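Local coordinates for ancylostoma secreted protein 1 (Necator americanus, PDB 3NT8) that is a secreted two-CAP-domain protein of the human hookworm, probably associated with the transition of infective larvae to parasitism, at residues Asn307-Ser312 with Lys323-Leu328; Phe316-Ala321 with Cys372-Cys377. All blocks are in the same frame, centred on the assembly; numbering follows the deposited sequence.

Interaction 1: residues Asn307-Ser312 with Lys323-Leu328; sequences NIYKTS and KQASQL
Tyr-309 meets Gln-324 and Ala-325 where the edge strand 305-311 of a CAP-domain sheet passes under helix 318-330, one of the helices packed on that sheet in the alpha-beta-alpha sandwich. The tyrosine ring does most of the work. Its CG sits anti to the backbone N (chi1 159°), which lays the ring along its own strand, one face over the backbone N of Thr-311 and the other turned to the helix. That second face receives the methyl of Ala-325: CB lies 3.8 Å from the ring centroid of Tyr-309, a CH-pi contact displaced toward the CB end of the ring, with Tyr-309 CG the nearest atom at 3.5 Å. Gln-324, its chain extended beyond CG, brings its amide to the phenol with the two planes 77° apart. Tyr-309 OH donates to Gln-324 OE1 at 2.6 Å, the donor standing above the carbonyl plane, 63° out of it. At the ring edge, Leu-328 CD1 comes to 4.0 Å from Tyr-309 CE1.

Further out, Phe-316 and Ile-183 pack on Gln-324. Within the sheet, Asn-307, Tyr-309 and Thr-311 pair through backbone hydrogen bonds with strand 381-388. Trp-329, one residue beyond Leu-328, also touches the tyrosine, and its NE1 donates to Ile-308 O.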
ATOM      1  N   ASN A 307      -1.411 -17.069  -3.202  1.00 13.63           N
ATOM      2  CA  ASN A 307      -2.003 -15.941  -2.456  1.00 14.76           C
ATOM      3  C   ASN A 307      -2.765 -15.001  -3.376  1.00 14.53           C
ATOM      4  O   ASN A 307      -2.271 -14.689  -4.417  1.00 12.64           O
ATOM      5  CB  ASN A 307      -0.950 -15.176  -1.653  1.00 14.33           C
ATOM      6  CG  ASN A 307      -0.598 -15.858  -0.319  1.00 15.92           C
ATOM      7  OD1 ASN A 307      -1.328 -16.700   0.164  1.00 16.94           O
ATOM      8  ND2 ASN A 307       0.534 -15.461   0.283  1.00 15.66           N
ATOM      9  N   ILE A 308      -3.996 -14.603  -3.015  1.00 15.71           N
ATOM     10  CA  ILE A 308      -4.749 -13.685  -3.866  1.00 20.11           C
ATOM     11  C   ILE A 308      -5.061 -12.384  -3.154  1.00 20.74           C
ATOM     12  O   ILE A 308      -5.101 -12.312  -1.925  1.00 22.61           O
ATOM     13  CB  ILE A 308      -6.075 -14.284  -4.437  1.00 19.43           C
ATOM     14  CG1 ILE A 308      -6.954 -14.793  -3.291  1.00 21.17           C
ATOM     15  CG2 ILE A 308      -5.760 -15.372  -5.440  1.00 18.67           C
ATOM     16  CD1 ILE A 308      -8.384 -15.116  -3.718  1.00 28.73           C
ATOM     17  N   TYR A 309      -5.289 -11.360  -3.948  1.00 22.40           N
ATOM     18  CA  TYR A 309      -5.576 -10.008  -3.451  1.00 22.99           C
ATOM     19  C   TYR A 309      -6.467  -9.240  -4.457  1.00 24.30           C
ATOM     20  O   TYR A 309      -6.218  -9.319  -5.662  1.00 24.98           O
ATOM     21  CB  TYR A 309      -4.256  -9.262  -3.321  1.00 23.31           C
ATOM     22  CG  TYR A 309      -4.334  -7.744  -3.296  1.00 22.79           C
ATOM     23  CD1 TYR A 309      -4.537  -7.065  -2.112  1.00 23.04           C
ATOM     24  CD2 TYR A 309      -4.146  -7.005  -4.466  1.00 27.07           C
ATOM     25  CE1 TYR A 309      -4.589  -5.707  -2.063  1.00 26.67           C
ATOM     26  CE2 TYR A 309      -4.215  -5.635  -4.457  1.00 28.14           C
ATOM     27  CZ  TYR A 309      -4.424  -4.979  -3.234  1.00 31.90           C
ATOM     28  OH  TYR A 309      -4.475  -3.588  -3.213  1.00 35.61           O
ATOM     29  N   LYS A 310      -7.448  -8.457  -3.969  1.00 25.04           N
ATOM     30  CA  LYS A 310      -8.078  -7.460  -4.829  1.00 26.55           C
ATOM     31  C   LYS A 310      -8.234  -6.129  -4.122  1.00 26.50           C
ATOM     32  O   LYS A 310      -8.255  -6.053  -2.889  1.00 26.00           O
ATOM     33  CB  LYS A 310      -9.426  -7.947  -5.390  1.00 26.57           C
ATOM     34  CG  LYS A 310     -10.539  -7.968  -4.350  1.00 30.01           C
ATOM     35  CD  LYS A 310     -11.904  -8.182  -5.009  1.00 33.24           C
ATOM     36  CE  LYS A 310     -13.018  -8.040  -3.970  1.00 34.49           C
ATOM     37  NZ  LYS A 310     -12.650  -8.656  -2.657  1.00 37.06           N
ATOM     38  N   THR A 311      -8.370  -5.071  -4.911  1.00 26.65           N
ATOM     39  CA  THR A 311      -8.772  -3.786  -4.349  1.00 27.22           C
ATOM     40  C   THR A 311      -9.759  -3.113  -5.288  1.00 27.21           C
ATOM     41  O   THR A 311      -9.546  -3.127  -6.496  1.00 26.09           O
ATOM     42  CB  THR A 311      -7.547  -2.850  -4.110  1.00 27.18           C
ATOM     43  OG1 THR A 311      -7.986  -1.545  -3.677  1.00 30.02           O
ATOM     44  CG2 THR A 311      -6.777  -2.691  -5.352  1.00 24.74           C
ATOM     45  N   SER A 312     -10.777  -2.491  -4.684  1.00 28.30           N
ATOM     46  CA  SER A 312     -11.832  -1.762  -5.361  1.00 29.19           C
ATOM     47  C   SER A 312     -11.292  -0.729  -6.319  1.00 28.42           C
ATOM     48  O   SER A 312     -11.908  -0.491  -7.349  1.00 29.76           O
ATOM     49  CB  SER A 312     -12.730  -1.076  -4.340  1.00 29.96           C
ATOM     50  OG  SER A 312     -13.188  -1.994  -3.335  1.00 33.71           O
ATOM     51  N   LYS A 323       2.929  -4.049  -3.213  1.00 23.05           N
ATOM     52  CA  LYS A 323       3.496  -3.793  -1.907  1.00 24.26           C
ATOM     53  C   LYS A 323       2.345  -3.950  -0.903  1.00 24.61           C
ATOM     54  O   LYS A 323       2.502  -4.587   0.179  1.00 24.94           O
ATOM     55  CB  LYS A 323       4.179  -2.378  -1.838  1.00 24.95           C
ATOM     56  CG  LYS A 323       5.193  -2.185  -0.675  1.00 28.90           C
ATOM     57  CD  LYS A 323       5.591  -0.729  -0.392  1.00 37.03           C
ATOM     58  CE  LYS A 323       6.404  -0.600   0.925  1.00 40.26           C
ATOM     59  NZ  LYS A 323       7.616  -1.543   1.052  1.00 41.09           N
ATOM     60  N   GLN A 324       1.196  -3.374  -1.250  1.00 22.06           N
ATOM     61  CA  GLN A 324       0.030  -3.482  -0.409  1.00 21.40           C
ATOM     62  C   GLN A 324      -0.429  -4.971  -0.229  1.00 20.32           C
ATOM     63  O   GLN A 324      -0.877  -5.357   0.837  1.00 21.38           O
ATOM     64  CB  GLN A 324      -1.107  -2.658  -0.991  1.00 19.55           C
ATOM     65  CG  GLN A 324      -2.208  -2.377  -0.034  1.00 21.99           C
ATOM     66  CD  GLN A 324      -3.418  -1.672  -0.706  1.00 26.83           C
ATOM     67  OE1 GLN A 324      -4.472  -2.313  -0.987  1.00 24.76           O
ATOM     68  NE2 GLN A 324      -3.275  -0.354  -0.950  1.00 25.09           N
ATOM     69  N   ALA A 325      -0.383  -5.755  -1.283  1.00 18.75           N
ATOM     70  CA  ALA A 325      -0.882  -7.140  -1.246  1.00 17.20           C
ATOM     71  C   ALA A 325       0.033  -7.912  -0.355  1.00 15.50           C
ATOM     72  O   ALA A 325      -0.430  -8.629   0.505  1.00 17.15           O
ATOM     73  CB  ALA A 325      -0.915  -7.784  -2.661  1.00 16.90           C
ATOM     74  N   SER A 326       1.321  -7.804  -0.607  1.00 14.36           N
ATOM     75  CA  SER A 326       2.324  -8.482   0.169  1.00 14.27           C
ATOM     76  C   SER A 326       2.197  -8.202   1.682  1.00 14.60           C
ATOM     77  O   SER A 326       2.321  -9.115   2.492  1.00 13.47           O
ATOM     78  CB  SER A 326       3.687  -8.091  -0.389  1.00 13.27           C
ATOM     79  OG  SER A 326       3.845  -8.681  -1.667  1.00 14.41           O
ATOM     80  N   GLN A 327       1.914  -6.938   2.031  1.00 15.05           N
ATOM     81  CA  GLN A 327       1.895  -6.527   3.436  1.00 16.33           C
ATOM     82  C   GLN A 327       0.616  -7.016   4.099  1.00 17.34           C
ATOM     83  O   GLN A 327       0.653  -7.394   5.256  1.00 17.81           O
ATOM     84  CB  GLN A 327       2.023  -4.985   3.575  1.00 16.08           C
ATOM     85  CG  GLN A 327       3.479  -4.457   3.217  1.00 14.22           C
ATOM     86  CD  GLN A 327       3.490  -2.916   3.028  1.00 22.64           C
ATOM     87  OE1 GLN A 327       2.485  -2.321   2.617  1.00 21.20           O
ATOM     88  NE2 GLN A 327       4.595  -2.285   3.353  1.00 23.08           N
ATOM     89  N   LEU A 328      -0.512  -6.944   3.378  1.00 17.35           N
ATOM     90  CA  LEU A 328      -1.814  -7.422   3.908  1.00 18.27           C
ATOM     91  C   LEU A 328      -1.733  -8.927   4.166  1.00 17.13           C
ATOM     92  O   LEU A 328      -2.242  -9.407   5.199  1.00 19.10           O
ATOM     93  CB  LEU A 328      -2.988  -7.097   2.968  1.00 17.03           C
ATOM     94  CG  LEU A 328      -3.467  -5.630   3.033  1.00 22.19           C
ATOM     95  CD1 LEU A 328      -4.447  -5.158   1.858  1.00 22.14           C
ATOM     96  CD2 LEU A 328      -4.042  -5.233   4.443  1.00 25.18           C
TER

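Interaction 2: residues Phe316-Ala321 with Cys372-Cys377; sequences FDKNKA and CAVVFC
The N-capped start of helix 318-330 passes over strand 369-376 in the helix-on-sheet layering of the CAP alpha-beta-alpha sandwich, with the CA atoms of Lys-318 and Val-374 6.2 Å apart and those of Phe-316 and Phe-376 7.7 Å apart. Lys-318 carries the contact. Its CG touches Val-374 CG1 at 3.9 Å and Phe-376 CZ at 3.8 Å, and the chain then runs on past the valine to bend at chi4 (-71°), which sets the ammonium group against the strand. There NZ donates to Val-374 O at 2.8 Å and stands over one face of the Phe-376 ring, a cation-pi contact 4.3 Å from the centroid. The ring edge meets the turn before the helix: Phe-376 CE1 lies 3.2 Å from Phe-316 O. One helical turn on, Ala-321 CB rests on Val-374 CG1. Asp-317 is the N-cap, accepting Lys-320 N on the anti lone pair of OD2.

Val-374 also packs on Phe-241 of helix 235-253, and Lys-318 on Val-237 of the same helix. Within the sheet, Ala-373 and Val-375 pair with strand 381-388, to which a disulfide joins Cys-372 through Cys-385; a second one ties Cys-377 to Cys-291, just beyond helix 278-288.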
ATOM      1  N   PHE A 316      -5.043   0.115 -10.443  1.00 28.16           N
ATOM      2  CA  PHE A 316      -4.165   0.568  -9.347  1.00 27.17           C
ATOM      3  C   PHE A 316      -2.715   0.335  -9.681  1.00 26.31           C
ATOM      4  O   PHE A 316      -2.351  -0.721 -10.188  1.00 26.21           O
ATOM      5  CB  PHE A 316      -4.554  -0.081  -8.017  1.00 27.00           C
ATOM      6  CG  PHE A 316      -3.919   0.544  -6.832  1.00 27.24           C
ATOM      7  CD1 PHE A 316      -4.073   1.896  -6.560  1.00 25.38           C
ATOM      8  CD2 PHE A 316      -3.187  -0.239  -5.934  1.00 27.81           C
ATOM      9  CE1 PHE A 316      -3.488   2.451  -5.403  1.00 28.77           C
ATOM     10  CE2 PHE A 316      -2.591   0.314  -4.795  1.00 27.14           C
ATOM     11  CZ  PHE A 316      -2.748   1.661  -4.525  1.00 27.56           C
ATOM     12  N   ASP A 317      -1.876   1.328  -9.438  1.00 25.76           N
ATOM     13  CA  ASP A 317      -0.471   1.187  -9.767  1.00 26.41           C
ATOM     14  C   ASP A 317       0.044  -0.227  -9.387  1.00 27.53           C
ATOM     15  O   ASP A 317      -0.112  -0.652  -8.258  1.00 27.26           O
ATOM     16  CB  ASP A 317       0.340   2.229  -9.007  1.00 26.78           C
ATOM     17  CG  ASP A 317       1.785   2.196  -9.370  1.00 27.94           C
ATOM     18  OD1 ASP A 317       2.203   2.984 -10.238  1.00 36.34           O
ATOM     19  OD2 ASP A 317       2.519   1.359  -8.822  1.00 32.30           O
ATOM     20  N   LYS A 318       0.690  -0.911 -10.327  1.00 28.49           N
ATOM     21  CA  LYS A 318       1.052  -2.290 -10.134  1.00 28.92           C
ATOM     22  C   LYS A 318       2.051  -2.474  -8.961  1.00 29.41           C
ATOM     23  O   LYS A 318       1.925  -3.452  -8.216  1.00 30.46           O
ATOM     24  CB  LYS A 318       1.576  -2.898 -11.432  1.00 27.97           C
ATOM     25  CG  LYS A 318       0.517  -3.232 -12.545  1.00 30.12           C
ATOM     26  CD  LYS A 318       1.254  -3.964 -13.711  1.00 31.17           C
ATOM     27  CE  LYS A 318       0.543  -4.013 -15.041  1.00 33.43           C
ATOM     28  NZ  LYS A 318      -0.587  -4.905 -14.968  1.00 31.47           N
ATOM     29  N   ASN A 319       3.031  -1.570  -8.822  1.00 28.29           N
ATOM     30  CA  ASN A 319       3.987  -1.605  -7.704  1.00 27.05           C
ATOM     31  C   ASN A 319       3.347  -1.311  -6.360  1.00 25.57           C
ATOM     32  O   ASN A 319       3.681  -1.949  -5.394  1.00 24.78           O
ATOM     33  CB  ASN A 319       5.148  -0.633  -7.926  1.00 27.89           C
ATOM     34  CG  ASN A 319       6.150  -1.132  -8.933  1.00 27.61           C
ATOM     35  OD1 ASN A 319       6.695  -2.233  -8.781  1.00 29.70           O
ATOM     36  ND2 ASN A 319       6.452  -0.302  -9.942  1.00 25.29           N
ATOM     37  N   LYS A 320       2.447  -0.318  -6.310  1.00 24.53           N
ATOM     38  CA  LYS A 320       1.648  -0.027  -5.140  1.00 23.09           C
ATOM     39  C   LYS A 320       0.779  -1.251  -4.786  1.00 21.97           C
ATOM     40  O   LYS A 320       0.659  -1.631  -3.629  1.00 19.74           O
ATOM     41  CB  LYS A 320       0.753   1.245  -5.344  1.00 22.60           C
ATOM     42  CG  LYS A 320       1.510   2.560  -5.111  1.00 25.85           C
ATOM     43  CD  LYS A 320       0.645   3.831  -5.173  1.00 25.99           C
ATOM     44  CE  LYS A 320       1.532   5.079  -5.219  1.00 27.59           C
ATOM     45  NZ  LYS A 320       2.171   5.323  -6.569  1.00 29.74           N
ATOM     46  N   ALA A 321       0.139  -1.839  -5.791  1.00 21.21           N
ATOM     47  CA  ALA A 321      -0.690  -3.032  -5.542  1.00 20.82           C
ATOM     48  C   ALA A 321       0.188  -4.213  -5.083  1.00 18.90           C
ATOM     49  O   ALA A 321      -0.234  -4.968  -4.267  1.00 17.47           O
ATOM     50  CB  ALA A 321      -1.468  -3.394  -6.740  1.00 20.96           C
ATOM     51  N   CYS A 372       4.473 -13.753  -9.636  1.00 19.62           N
ATOM     52  CA  CYS A 372       3.233 -13.037  -9.310  1.00 19.48           C
ATOM     53  C   CYS A 372       2.614 -12.372 -10.539  1.00 20.77           C
ATOM     54  O   CYS A 372       3.287 -12.215 -11.566  1.00 18.92           O
ATOM     55  CB  CYS A 372       3.495 -11.983  -8.245  1.00 18.59           C
ATOM     56  SG  CYS A 372       4.113 -12.639  -6.707  1.00 23.96           S
ATOM     57  N   ALA A 373       1.346 -11.961 -10.416  1.00 20.73           N
ATOM     58  CA  ALA A 373       0.687 -11.183 -11.456  1.00 21.54           C
ATOM     59  C   ALA A 373      -0.181 -10.092 -10.872  1.00 21.68           C
ATOM     60  O   ALA A 373      -0.737 -10.256  -9.831  1.00 22.09           O
ATOM     61  CB  ALA A 373      -0.132 -12.087 -12.380  1.00 21.91           C
ATOM     62  N   VAL A 374      -0.282  -8.953 -11.553  1.00 22.20           N
ATOM     63  CA  VAL A 374      -1.242  -7.922 -11.185  1.00 21.61           C
ATOM     64  C   VAL A 374      -2.022  -7.610 -12.471  1.00 22.29           C
ATOM     65  O   VAL A 374      -1.444  -7.158 -13.488  1.00 21.19           O
ATOM     66  CB  VAL A 374      -0.574  -6.602 -10.641  1.00 21.99           C
ATOM     67  CG1 VAL A 374      -1.626  -5.591 -10.216  1.00 21.91           C
ATOM     68  CG2 VAL A 374       0.296  -6.832  -9.423  1.00 25.12           C
ATOM     69  N   VAL A 375      -3.334  -7.847 -12.423  1.00 23.10           N
ATOM     70  CA  VAL A 375      -4.182  -7.820 -13.639  1.00 24.04           C
ATOM     71  C   VAL A 375      -5.236  -6.743 -13.415  1.00 24.85           C
ATOM     72  O   VAL A 375      -5.866  -6.692 -12.323  1.00 23.44           O
ATOM     73  CB  VAL A 375      -4.880  -9.199 -13.940  1.00 23.17           C
ATOM     74  CG1 VAL A 375      -5.597  -9.172 -15.319  1.00 28.52           C
ATOM     75  CG2 VAL A 375      -3.878 -10.320 -13.986  1.00 24.01           C
ATOM     76  N   PHE A 376      -5.419  -5.866 -14.407  1.00 25.38           N
ATOM     77  CA  PHE A 376      -6.492  -4.855 -14.285  1.00 26.24           C
ATOM     78  C   PHE A 376      -7.793  -5.465 -14.775  1.00 27.64           C
ATOM     79  O   PHE A 376      -7.985  -5.673 -15.973  1.00 28.70           O
ATOM     80  CB  PHE A 376      -6.185  -3.575 -15.034  1.00 25.61           C
ATOM     81  CG  PHE A 376      -4.923  -2.841 -14.563  1.00 25.94           C
ATOM     82  CD1 PHE A 376      -4.533  -2.847 -13.230  1.00 27.97           C
ATOM     83  CD2 PHE A 376      -4.183  -2.092 -15.453  1.00 26.07           C
ATOM     84  CE1 PHE A 376      -3.392  -2.155 -12.809  1.00 24.28           C
ATOM     85  CE2 PHE A 376      -3.038  -1.400 -15.040  1.00 30.01           C
ATOM     86  CZ  PHE A 376      -2.651  -1.450 -13.683  1.00 26.94           C
ATOM     87  N   CYS A 377      -8.681  -5.786 -13.843  1.00 29.50           N
ATOM     88  CA  CYS A 377      -9.955  -6.345 -14.198  1.00 31.85           C
ATOM     89  C   CYS A 377     -10.963  -5.190 -14.183  1.00 34.20           C
ATOM     90  O   CYS A 377     -10.677  -4.117 -13.630  1.00 34.28           O
ATOM     91  CB  CYS A 377     -10.313  -7.471 -13.238  1.00 30.86           C
ATOM     92  SG  CYS A 377      -9.198  -8.951 -13.354  1.00 32.74           S
TER

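How the interactions relate
Following the four segments toward the C terminus, edge strand 305-311 comes first, then the turn through Phe-316 and helix 318-330. Interaction 1 closes this short loop, bringing the middle of the helix back onto the strand just left. Interaction 2 spans a longer excursion: after three more helices the chain returns as strand 369-376, which meets the start of that same helix. The two closures cross, since 316-321 falls between the segments of interaction 1 while its partner 372-377 lies beyond both. Strand 381-388 lies between the two strands in the sheet, so the helix straddles it. The centres of the two interactions are about 9 Å apart, and Phe-316 CE2 touches Gln-324 NE2 at 4.0 Å.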